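Local coordinates for protein cyclopropane mycolic acid synthase 1 (Mycobacterium tuberculosis, PDB 1KPH) that transfers a methylene group from S-adenosyl-L-methionine to a double bond, forming the cyclopropane ring at the distal position of alpha mycolic acids, at residues Tyr33-Phe38 against Gln226-His231; Pro129-Val134 against Leu157-Gly162; Leu166-Gly171 against Asn281-Gln286. All blocks are in the same frame, centred on the assembly; numbering follows the deposited sequence.

Interaction 1: residues Tyr33-Phe38 against Gln226-His231; sequences YSCAYF and QSLQPH. With 10A (didecyl-dimethyl-ammonium), chain G; SAH (S-adenosyl-L-homocysteine), chain F; CO3 (carbonate ion), chain E.
Tyr-37 turns the CD1-CE1 edge of its ring onto one face of the His-231 imidazole, an edge-to-face pair with planes 73° apart and centroids 5.0 Å from each other. The two side chains run side by side, and Tyr-37 CE1 comes 3.6 Å from His-231 NE2. With CG anti to the backbone N (chi1 179°), the tyrosine reaches along the histidine and also meets Leu-228, whose CD2 lies 4.0 Å from Tyr-37 CD1. Phe-38 slides past His-231 in the opposite direction, and ND1 of the imidazole lies at the edge of its ring, 3.7 Å from Phe-38 CD1. A flat, partly polar ring suits this slot between two aromatic residues. Cys-35 fills the next position: its small, soft SG lies against Leu-228 CB at 4.0 Å and close to the backbone of His-231. The loop so held belongs to the cofactor and substrate pocket of this Rossmann-like methyltransferase. There the backbone N of Tyr-33 gives a nearly straight bond to OXT of S-adenosyl-L-homocysteine (2.8 Å), and C11, a methyl of the charged didecyl-dimethyl-ammonium ion, sits over the centre of the Tyr-33 ring, where some cation-pi attraction is possible. Cys-35 N donates to carbonate O1 at 2.8 Å, while Lys-52 from helix 45-57 bonds Ser-34 OG and Cys-35 O.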
loop_
_atom_site.group_PDB
_atom_site.type_symbol
_atom_site.label_atom_id
_atom_site.label_comp_id
_atom_site.label_asym_id
_atom_site.label_seq_id
_atom_site.Cartn_x
_atom_site.Cartn_y
_atom_site.Cartn_z
ATOM N N TYR A 33 -4.796 1.497 4.582
ATOM C CA TYR A 33 -3.689 2.434 4.749
ATOM C C TYR A 33 -2.995 2.669 3.408
ATOM O O TYR A 33 -1.857 2.255 3.197
ATOM C CB TYR A 33 -2.725 1.841 5.787
ATOM C CG TYR A 33 -1.740 2.793 6.437
ATOM C CD1 TYR A 33 -1.836 4.174 6.268
ATOM C CD2 TYR A 33 -0.713 2.299 7.242
ATOM C CE1 TYR A 33 -0.930 5.043 6.889
ATOM C CE2 TYR A 33 0.196 3.158 7.865
ATOM C CZ TYR A 33 0.082 4.526 7.684
ATOM O OH TYR A 33 0.983 5.373 8.296
ATOM N N SER A 34 -3.708 3.340 2.510
ATOM C CA SER A 34 -3.223 3.649 1.174
ATOM C C SER A 34 -4.172 4.672 0.547
ATOM O O SER A 34 -5.231 4.956 1.104
ATOM C CB SER A 34 -3.167 2.375 0.324
ATOM O OG SER A 34 -4.386 1.641 0.404
ATOM N N CYS A 35 -3.790 5.218 -0.605
ATOM C CA CYS A 35 -4.594 6.225 -1.291
ATOM C C CYS A 35 -6.018 5.790 -1.622
ATOM O O CYS A 35 -6.230 4.773 -2.286
ATOM C CB CYS A 35 -3.900 6.657 -2.586
ATOM S SG CYS A 35 -4.701 8.049 -3.427
ATOM N N ALA A 36 -6.989 6.577 -1.167
ATOM C CA ALA A 36 -8.393 6.282 -1.438
ATOM C C ALA A 36 -8.757 6.805 -2.834
ATOM O O ALA A 36 -7.990 7.553 -3.443
ATOM C CB ALA A 36 -9.286 6.932 -0.375
ATOM N N TYR A 37 -9.923 6.408 -3.334
ATOM C CA TYR A 37 -10.376 6.829 -4.656
ATOM C C TYR A 37 -11.732 7.524 -4.576
ATOM O O TYR A 37 -12.763 6.870 -4.441
ATOM C CB TYR A 37 -10.470 5.610 -5.582
ATOM C CG TYR A 37 -10.948 5.920 -6.981
ATOM C CD1 TYR A 37 -10.490 7.047 -7.663
ATOM C CD2 TYR A 37 -11.835 5.067 -7.639
ATOM C CE1 TYR A 37 -10.901 7.319 -8.970
ATOM C CE2 TYR A 37 -12.253 5.328 -8.948
ATOM C CZ TYR A 37 -11.780 6.453 -9.605
ATOM O OH TYR A 37 -12.170 6.707 -10.904
ATOM N N PHE A 38 -11.735 8.851 -4.654
ATOM C CA PHE A 38 -12.989 9.587 -4.581
ATOM C C PHE A 38 -13.681 9.639 -5.942
ATOM O O PHE A 38 -13.736 10.679 -6.597
ATOM C CB PHE A 38 -12.739 10.994 -4.023
ATOM C CG PHE A 38 -12.168 10.990 -2.626
ATOM C CD1 PHE A 38 -10.806 10.785 -2.414
ATOM C CD2 PHE A 38 -13.000 11.137 -1.521
ATOM C CE1 PHE A 38 -10.283 10.726 -1.123
ATOM C CE2 PHE A 38 -12.482 11.078 -0.221
ATOM C CZ PHE A 38 -11.122 10.872 -0.027
ATOM N N GLN A 226 -2.671 3.977 -14.135
ATOM C CA GLN A 226 -3.659 4.964 -13.717
ATOM C C GLN A 226 -3.169 5.737 -12.504
ATOM O O GLN A 226 -2.780 5.148 -11.493
ATOM C CB GLN A 226 -4.980 4.275 -13.385
ATOM C CG GLN A 226 -6.072 5.231 -12.927
ATOM C CD GLN A 226 -7.406 4.541 -12.737
ATOM O OE1 GLN A 226 -7.514 3.321 -12.874
ATOM N NE2 GLN A 226 -8.434 5.319 -12.411
ATOM N N SER A 227 -3.187 7.060 -12.604
ATOM C CA SER A 227 -2.734 7.904 -11.508
ATOM C C SER A 227 -3.884 8.337 -10.605
ATOM O O SER A 227 -4.961 8.684 -11.090
ATOM C CB SER A 227 -2.029 9.147 -12.060
ATOM O OG SER A 227 -1.661 10.032 -11.019
ATOM N N LEU A 228 -3.642 8.322 -9.296
ATOM C CA LEU A 228 -4.640 8.738 -8.311
ATOM C C LEU A 228 -4.081 9.918 -7.514
ATOM O O LEU A 228 -4.547 10.221 -6.413
ATOM C CB LEU A 228 -4.958 7.585 -7.352
ATOM C CG LEU A 228 -5.489 6.276 -7.935
ATOM C CD1 LEU A 228 -5.910 5.361 -6.787
ATOM C CD2 LEU A 228 -6.667 6.552 -8.854
ATOM N N GLN A 229 -3.087 10.581 -8.095
ATOM C CA GLN A 229 -2.394 11.709 -7.477
ATOM C C GLN A 229 -3.232 12.683 -6.641
ATOM O O GLN A 229 -2.977 12.855 -5.449
ATOM C CB GLN A 229 -1.618 12.476 -8.553
ATOM C CG GLN A 229 -0.669 13.534 -8.018
ATOM C CD GLN A 229 0.176 14.150 -9.116
ATOM O OE1 GLN A 229 -0.352 14.696 -10.084
ATOM N NE2 GLN A 229 1.497 14.063 -8.974
ATOM N N PRO A 230 -4.240 13.333 -7.247
ATOM C CA PRO A 230 -5.051 14.274 -6.463
ATOM C C PRO A 230 -5.825 13.631 -5.323
ATOM O O PRO A 230 -6.106 14.276 -4.309
ATOM C CB PRO A 230 -5.974 14.887 -7.511
ATOM C CG PRO A 230 -6.182 13.746 -8.461
ATOM C CD PRO A 230 -4.769 13.205 -8.617
ATOM N N HIS A 231 -6.174 12.362 -5.489
ATOM C CA HIS A 231 -6.922 11.657 -4.461
ATOM C C HIS A 231 -6.121 11.451 -3.178
ATOM O O HIS A 231 -6.701 11.342 -2.099
ATOM C CB HIS A 231 -7.389 10.301 -4.986
ATOM C CG HIS A 231 -8.347 10.395 -6.131
ATOM N ND1 HIS A 231 -9.669 10.746 -5.968
ATOM C CD2 HIS A 231 -8.169 10.206 -7.460
ATOM C CE1 HIS A 231 -10.265 10.767 -7.147
ATOM N NE2 HIS A 231 -9.377 10.442 -8.069
HETATM C C1 10A G . 11.998 8.888 -0.663
HETATM C C2 10A G . 11.784 7.798 0.394
HETATM C C3 10A G . 10.337 7.295 0.345
HETATM C C4 10A G . 9.974 6.209 1.368
HETATM C C5 10A G . 8.494 5.860 1.151
HETATM C C6 10A G . 7.902 4.830 2.126
HETATM C C7 10A G . 6.425 4.707 1.721
HETATM C C8 10A G . 5.565 3.849 2.652
HETATM C C9 10A G . 4.111 3.897 2.133
HETATM C C10 10A G . 3.168 3.237 3.138
HETATM N N1 10A G . 1.638 3.325 3.015
HETATM C C11 10A G . 1.078 2.639 4.244
HETATM C C12 10A G . 1.134 2.553 1.821
HETATM C C13 10A G . 1.037 4.734 2.886
HETATM C C14 10A G . 1.300 5.864 3.930
HETATM C C15 10A G . 0.937 7.305 3.495
HETATM C C16 10A G . 1.673 7.937 2.290
HETATM C C17 10A G . 3.179 8.158 2.533
HETATM C C18 10A G . 3.888 8.814 1.340
HETATM C C19 10A G . 5.378 9.016 1.650
HETATM C C20 10A G . 6.054 9.721 0.464
HETATM C C21 10A G . 7.537 9.985 0.738
HETATM C C22 10A G . 8.134 10.709 -0.469
HETATM N N SAH F . -2.149 -3.049 1.297
HETATM C CA SAH F . -2.673 -2.562 2.573
HETATM C CB SAH F . -1.534 -2.150 3.530
HETATM C CG SAH F . -0.420 -1.221 2.998
HETATM C C SAH F . -3.621 -1.369 2.363
HETATM O OXT SAH F . -4.284 -0.959 3.333
HETATM C "C5'" SAH F . 2.256 -1.783 3.654
HETATM C "C4'" SAH F . 2.029 -3.278 3.836
HETATM O "O4'" SAH F . 2.923 -4.091 3.029
HETATM C "C3'" SAH F . 2.211 -3.739 5.280
HETATM O "O3'" SAH F . 1.130 -4.645 5.626
HETATM C "C2'" SAH F . 3.554 -4.429 5.266
HETATM O "O2'" SAH F . 3.683 -5.390 6.316
HETATM C "C1'" SAH F . 3.584 -5.037 3.905
HETATM N N9 SAH F . 4.937 -5.346 3.429
HETATM C C8 SAH F . 6.058 -4.578 3.363
HETATM N N7 SAH F . 7.125 -5.134 2.882
HETATM C C5 SAH F . 6.671 -6.420 2.590
HETATM C C6 SAH F . 7.335 -7.680 1.988
HETATM N N6 SAH F . 8.622 -7.719 1.608
HETATM N N1 SAH F . 6.537 -8.790 1.852
HETATM C C2 SAH F . 5.234 -8.736 2.240
HETATM N N3 SAH F . 4.547 -7.697 2.774
HETATM C C4 SAH F . 5.334 -6.564 2.921
HETATM C C CO3 E . -0.218 3.982 -1.590
HETATM O O1 CO3 E . -1.578 4.374 -2.084
HETATM O O2 CO3 E . 0.269 4.513 -0.441
HETATM O O3 CO3 E . 0.534 3.092 -2.302
#

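Interaction 2: residues Pro129-Val134 against Leu157-Gly162; sequences PVDRIV and LLPADG
The guanidinium of Arg-132 lies flat against the turn, with Asp-161 O and Gly-162 CA over one of its faces, the carbonyl oxygen offset toward the rim. Within the guanidinium plane, NH1 donates to Asp-131 O at 2.7 Å, although it meets that carbonyl from above the carbonyl plane. NE bonds Leu-60 O, so two backbone oxygens fix the rotation of the group. The Asp-161 carboxylate crosses at about a right angle, its plane 80° from the guanidinium, and makes a long salt bridge from OD1 to Arg-132 NH2 at 3.6 Å. An arginine suits the place because its chain, bent at chi2 (-67°), can leave the strand on the far side and still bring its head back to the turn. This is the helix-to-strand connection of a Rossmann-like fold: helix 147-157 ends, a type I beta turn runs from Pro-159 to Gly-162, and strand 163-171 begins beside strand 132-136. Val-130 N donates to Leu-157 O (3.0 Å, 165° at the hydrogen), gripping the last turn of the helix. Pro-159, which has no N-H to offer, lays its CD against two carbonyls, 3.0 Å from Val-130 O and 3.2 Å from Asp-131 O. Leu-158, just past the helix, packs CD2 on Ile-133 CG1 at 3.7 Å; both branched side chains are buried, crossing at a slant. Asp-131 OD2 accepts from Thr-67 N on strand 67-71.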
loop_
_atom_site.group_PDB
_atom_site.type_symbol
_atom_site.label_atom_id
_atom_site.label_comp_id
_atom_site.label_asym_id
_atom_site.label_seq_id
_atom_site.Cartn_x
_atom_site.Cartn_y
_atom_site.Cartn_z
ATOM N N PRO A 129 1.821 -21.121 -6.224
ATOM C CA PRO A 129 1.021 -20.659 -7.363
ATOM C C PRO A 129 -0.295 -20.012 -6.949
ATOM O O PRO A 129 -0.996 -20.518 -6.071
ATOM C CB PRO A 129 0.790 -21.935 -8.173
ATOM C CG PRO A 129 1.964 -22.795 -7.815
ATOM C CD PRO A 129 2.085 -22.565 -6.326
ATOM N N VAL A 130 -0.615 -18.891 -7.585
ATOM C CA VAL A 130 -1.856 -18.167 -7.326
ATOM C C VAL A 130 -2.421 -17.752 -8.679
ATOM O O VAL A 130 -1.693 -17.710 -9.671
ATOM C CB VAL A 130 -1.619 -16.904 -6.457
ATOM C CG1 VAL A 130 -1.022 -17.307 -5.118
ATOM C CG2 VAL A 130 -0.702 -15.922 -7.183
ATOM N N ASP A 131 -3.713 -17.453 -8.725
ATOM C CA ASP A 131 -4.344 -17.059 -9.980
ATOM C C ASP A 131 -4.148 -15.586 -10.307
ATOM O O ASP A 131 -3.909 -15.229 -11.462
ATOM C CB ASP A 131 -5.838 -17.383 -9.940
ATOM C CG ASP A 131 -6.104 -18.872 -9.788
ATOM O OD1 ASP A 131 -5.733 -19.635 -10.703
ATOM O OD2 ASP A 131 -6.675 -19.279 -8.757
ATOM N N ARG A 132 -4.253 -14.734 -9.292
ATOM C CA ARG A 132 -4.094 -13.297 -9.489
ATOM C C ARG A 132 -3.327 -12.670 -8.336
ATOM O O ARG A 132 -3.241 -13.242 -7.249
ATOM C CB ARG A 132 -5.466 -12.628 -9.621
ATOM C CG ARG A 132 -6.265 -13.067 -10.848
ATOM C CD ARG A 132 -5.611 -12.595 -12.138
ATOM N NE ARG A 132 -6.416 -12.900 -13.317
ATOM C CZ ARG A 132 -6.485 -14.098 -13.893
ATOM N NH1 ARG A 132 -5.788 -15.115 -13.402
ATOM N NH2 ARG A 132 -7.258 -14.279 -14.960
ATOM N N ILE A 133 -2.760 -11.493 -8.575
ATOM C CA ILE A 133 -2.011 -10.809 -7.538
ATOM C C ILE A 133 -2.391 -9.341 -7.414
ATOM O O ILE A 133 -2.632 -8.654 -8.411
ATOM C CB ILE A 133 -0.489 -10.857 -7.801
ATOM C CG1 ILE A 133 -0.007 -12.308 -7.895
ATOM C CG2 ILE A 133 0.245 -10.120 -6.681
ATOM C CD1 ILE A 133 1.482 -12.438 -8.181
ATOM N N VAL A 134 -2.441 -8.862 -6.178
ATOM C CA VAL A 134 -2.734 -7.462 -5.924
ATOM C C VAL A 134 -1.759 -7.019 -4.847
ATOM O O VAL A 134 -1.492 -7.758 -3.902
ATOM C CB VAL A 134 -4.198 -7.247 -5.432
ATOM C CG1 VAL A 134 -4.434 -7.989 -4.130
ATOM C CG2 VAL A 134 -4.475 -5.754 -5.258
ATOM N N LEU A 157 4.737 -17.172 -10.186
ATOM C CA LEU A 157 3.579 -17.683 -9.453
ATOM C C LEU A 157 2.242 -17.567 -10.185
ATOM O O LEU A 157 1.287 -18.267 -9.849
ATOM C CB LEU A 157 3.473 -16.985 -8.093
ATOM C CG LEU A 157 4.695 -17.070 -7.172
ATOM C CD1 LEU A 157 4.357 -16.447 -5.831
ATOM C CD2 LEU A 157 5.118 -18.523 -6.988
ATOM N N LEU A 158 2.173 -16.693 -11.185
ATOM C CA LEU A 158 0.935 -16.490 -11.935
ATOM C C LEU A 158 0.695 -17.502 -13.046
ATOM O O LEU A 158 1.637 -18.059 -13.610
ATOM C CB LEU A 158 0.912 -15.088 -12.548
ATOM C CG LEU A 158 0.649 -13.886 -11.641
ATOM C CD1 LEU A 158 0.937 -12.607 -12.408
ATOM C CD2 LEU A 158 -0.791 -13.913 -11.159
ATOM N N PRO A 159 -0.585 -17.751 -13.375
ATOM C CA PRO A 159 -0.956 -18.694 -14.435
ATOM C C PRO A 159 -0.550 -18.080 -15.768
ATOM O O PRO A 159 0.090 -17.026 -15.795
ATOM C CB PRO A 159 -2.475 -18.793 -14.301
ATOM C CG PRO A 159 -2.734 -18.423 -12.869
ATOM C CD PRO A 159 -1.781 -17.279 -12.659
ATOM N N ALA A 160 -0.930 -18.722 -16.867
ATOM C CA ALA A 160 -0.597 -18.217 -18.194
ATOM C C ALA A 160 -1.310 -16.895 -18.466
ATOM O O ALA A 160 -0.737 -15.980 -19.058
ATOM C CB ALA A 160 -0.974 -19.246 -19.259
ATOM N N ASP A 161 -2.562 -16.802 -18.025
ATOM C CA ASP A 161 -3.360 -15.595 -18.220
ATOM C C ASP A 161 -3.330 -14.702 -16.973
ATOM O O ASP A 161 -4.135 -13.782 -16.837
ATOM C CB ASP A 161 -4.808 -15.974 -18.534
ATOM C CG ASP A 161 -5.473 -16.731 -17.395
ATOM O OD1 ASP A 161 -6.713 -16.878 -17.414
ATOM O OD2 ASP A 161 -4.752 -17.182 -16.477
ATOM N N GLY A 162 -2.392 -14.981 -16.074
ATOM C CA GLY A 162 -2.280 -14.220 -14.842
ATOM C C GLY A 162 -2.205 -12.711 -14.984
ATOM O O GLY A 162 -1.793 -12.185 -16.020
#

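Interaction 3: residues Leu166-Gly171 against Asn281-Gln286; sequences LHTITG and NQFTCQ. With CO3 (carbonate ion), chain E.
His-167 and Gln-282 face each other across a non-hydrogen-bonded antiparallel pair, and their side chains make the link that the backbone does not. Gln-282 starts with CG beside its backbone N (chi1 -61°) and is extended beyond it, which carries NE2 to His-167 ND1, 2.9 Å away. The bond is nearly straight (166°) and lies close to both the ring plane and the amide plane, although those planes are 68° apart. On the other side of the imidazole, His-167 NE2 bonds carbonate O1 at 2.7 Å, and the two bonds together fix the rotation of the ring. Lys-59 bonds OE1 of Gln-282 and so holds the amide the right way round.

On the opposite face of the sheet Leu-166, Thr-168, Asn-281 and Phe-283 are gathered. Thr-168 has its hydroxyl anti to the backbone N, bonded to Ile-169 O, which turns CG2 toward Phe-283 CE2 at 4.0 Å. The edge of the phenyl ring also receives Leu-166 O, 3.5 Å from CD2. Asn-281 ND2 gives a weak bond to Thr-170 OG1 at 3.1 Å, the two side chains crossing at about a right angle. Two hydrogen-bonded pairs, Leu-166 with Phe-283 and Thr-168 with Asn-281, zip the backbones together, Phe-283 N to Leu-166 O being 2.7 Å. The beta-branched threonines suit the extended chain. The strand order 3-2-1-4-5-7-6, with antiparallel 278-286 set in beside 163-171, is that of the class I S-adenosylmethionine-dependent methyltransferase fold. Strand 163-171 lies between strands 132-136 and 278-286, and strand 278-286 is flanked in turn by the antiparallel strand 221-227; helix 208-217 packs Val-211 on Leu-166 and Phe-283, and Ile-208 on Thr-170 and Asn-281.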
loop_
_atom_site.group_PDB
_atom_site.type_symbol
_atom_site.label_atom_id
_atom_site.label_comp_id
_atom_site.label_asym_id
_atom_site.label_seq_id
_atom_site.Cartn_x
_atom_site.Cartn_y
_atom_site.Cartn_z
ATOM N N LEU A 166 -0.365 -3.760 -9.481
ATOM C CA LEU A 166 0.623 -3.202 -8.568
ATOM C C LEU A 166 0.308 -1.729 -8.381
ATOM O O LEU A 166 0.355 -0.945 -9.327
ATOM C CB LEU A 166 2.041 -3.363 -9.132
ATOM C CG LEU A 166 3.155 -2.743 -8.282
ATOM C CD1 LEU A 166 3.227 -3.459 -6.940
ATOM C CD2 LEU A 166 4.490 -2.850 -9.017
ATOM N N HIS A 167 -0.012 -1.368 -7.146
ATOM C CA HIS A 167 -0.367 -0.006 -6.788
ATOM C C HIS A 167 0.728 0.523 -5.877
ATOM O O HIS A 167 0.963 -0.012 -4.790
ATOM C CB HIS A 167 -1.747 -0.037 -6.104
ATOM C CG HIS A 167 -2.173 1.260 -5.490
ATOM N ND1 HIS A 167 -3.471 1.720 -5.569
ATOM C CD2 HIS A 167 -1.511 2.140 -4.703
ATOM C CE1 HIS A 167 -3.589 2.826 -4.856
ATOM N NE2 HIS A 167 -2.414 3.102 -4.317
ATOM N N THR A 168 1.410 1.572 -6.326
ATOM C CA THR A 168 2.506 2.128 -5.547
ATOM C C THR A 168 2.734 3.609 -5.770
ATOM O O THR A 168 2.442 4.149 -6.832
ATOM C CB THR A 168 3.838 1.415 -5.889
ATOM O OG1 THR A 168 4.913 2.007 -5.146
ATOM C CG2 THR A 168 4.144 1.551 -7.379
ATOM N N ILE A 169 3.263 4.259 -4.744
ATOM C CA ILE A 169 3.605 5.665 -4.824
ATOM C C ILE A 169 4.827 5.712 -5.754
ATOM O O ILE A 169 5.602 4.753 -5.813
ATOM C CB ILE A 169 3.986 6.186 -3.423
ATOM C CG1 ILE A 169 2.740 6.182 -2.529
ATOM C CG2 ILE A 169 4.608 7.574 -3.512
ATOM C CD1 ILE A 169 3.046 6.199 -1.043
ATOM N N THR A 170 4.984 6.797 -6.501
ATOM C CA THR A 170 6.131 6.938 -7.395
ATOM C C THR A 170 6.739 8.315 -7.188
ATOM O O THR A 170 6.034 9.266 -6.850
ATOM C CB THR A 170 5.736 6.745 -8.882
ATOM O OG1 THR A 170 4.698 7.665 -9.241
ATOM C CG2 THR A 170 5.256 5.321 -9.116
ATOM N N GLY A 171 8.050 8.423 -7.370
ATOM C CA GLY A 171 8.701 9.701 -7.157
ATOM C C GLY A 171 9.643 10.150 -8.252
ATOM O O GLY A 171 10.148 9.344 -9.036
ATOM N N ASN A 281 0.433 5.399 -8.510
ATOM C CA ASN A 281 -0.122 4.762 -9.696
ATOM C C ASN A 281 -0.461 3.291 -9.558
ATOM O O ASN A 281 0.175 2.558 -8.797
ATOM C CB ASN A 281 0.865 4.910 -10.860
ATOM C CG ASN A 281 1.030 6.344 -11.314
ATOM O OD1 ASN A 281 0.257 6.838 -12.133
ATOM N ND2 ASN A 281 2.033 7.025 -10.771
ATOM N N GLN A 282 -1.471 2.871 -10.313
ATOM C CA GLN A 282 -1.876 1.474 -10.348
ATOM C C GLN A 282 -1.417 0.931 -11.699
ATOM O O GLN A 282 -1.837 1.425 -12.744
ATOM C CB GLN A 282 -3.394 1.323 -10.245
ATOM C CG GLN A 282 -4.013 1.868 -8.980
ATOM C CD GLN A 282 -5.340 1.200 -8.671
ATOM O OE1 GLN A 282 -6.088 0.836 -9.579
ATOM N NE2 GLN A 282 -5.643 1.042 -7.383
ATOM N N PHE A 283 -0.550 -0.075 -11.673
ATOM C CA PHE A 283 -0.040 -0.676 -12.898
ATOM C C PHE A 283 -0.703 -2.026 -13.134
ATOM O O PHE A 283 -0.631 -2.916 -12.292
ATOM C CB PHE A 283 1.470 -0.891 -12.801
ATOM C CG PHE A 283 2.263 0.369 -12.636
ATOM C CD1 PHE A 283 2.878 0.968 -13.733
ATOM C CD2 PHE A 283 2.428 0.944 -11.379
ATOM C CE1 PHE A 283 3.655 2.123 -13.575
ATOM C CE2 PHE A 283 3.197 2.093 -11.212
ATOM C CZ PHE A 283 3.813 2.683 -12.312
ATOM N N THR A 284 -1.361 -2.170 -14.275
ATOM C CA THR A 284 -1.999 -3.429 -14.624
ATOM C C THR A 284 -0.934 -4.245 -15.355
ATOM O O THR A 284 -0.625 -3.982 -16.516
ATOM C CB THR A 284 -3.215 -3.207 -15.550
ATOM O OG1 THR A 284 -4.192 -2.408 -14.869
ATOM C CG2 THR A 284 -3.850 -4.539 -15.938
ATOM N N CYS A 285 -0.367 -5.223 -14.660
ATOM C CA CYS A 285 0.677 -6.061 -15.228
ATOM C C CYS A 285 0.114 -7.371 -15.778
ATOM O O CYS A 285 -0.291 -8.255 -15.023
ATOM C CB CYS A 285 1.735 -6.325 -14.160
ATOM S SG CYS A 285 2.396 -4.794 -13.440
ATOM N N GLN A 286 0.095 -7.476 -17.105
ATOM C CA GLN A 286 -0.433 -8.647 -17.797
ATOM C C GLN A 286 0.650 -9.650 -18.200
ATOM O O GLN A 286 1.655 -9.288 -18.816
ATOM C CB GLN A 286 -1.193 -8.202 -19.048
ATOM C CG GLN A 286 -1.851 -9.332 -19.824
ATOM C CD GLN A 286 -3.081 -9.864 -19.129
ATOM O OE1 GLN A 286 -4.003 -9.111 -18.826
ATOM N NE2 GLN A 286 -3.107 -11.170 -18.876
HETATM C C CO3 E . -0.218 3.982 -1.590
HETATM O O1 CO3 E . -1.578 4.374 -2.084
HETATM O O2 CO3 E . 0.269 4.513 -0.441
HETATM O O3 CO3 E . 0.534 3.092 -2.302
#

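From the N terminus, segment 33-38 opens the long loop that interaction 1 closes at 226-231, joining the pocket loop before helix 45-57 to the end of strand 221-227 and the start of helix 229-245. Nested inside it, interaction 2 closes the short excursion through helix 147-157 between strands 132-136 and 163-171. Interaction 3 opens later on strand 163-171 and closes at 281-286, so it follows interaction 2 in series and crosses interaction 1. Interactions 1 and 3 touch, with a probable bond from Gln-282 N to Gln-226 O (2.9 Å), and share the carbonate. All three reach one sheet; the centres of interactions 2 and 3 are about 17 Å apart.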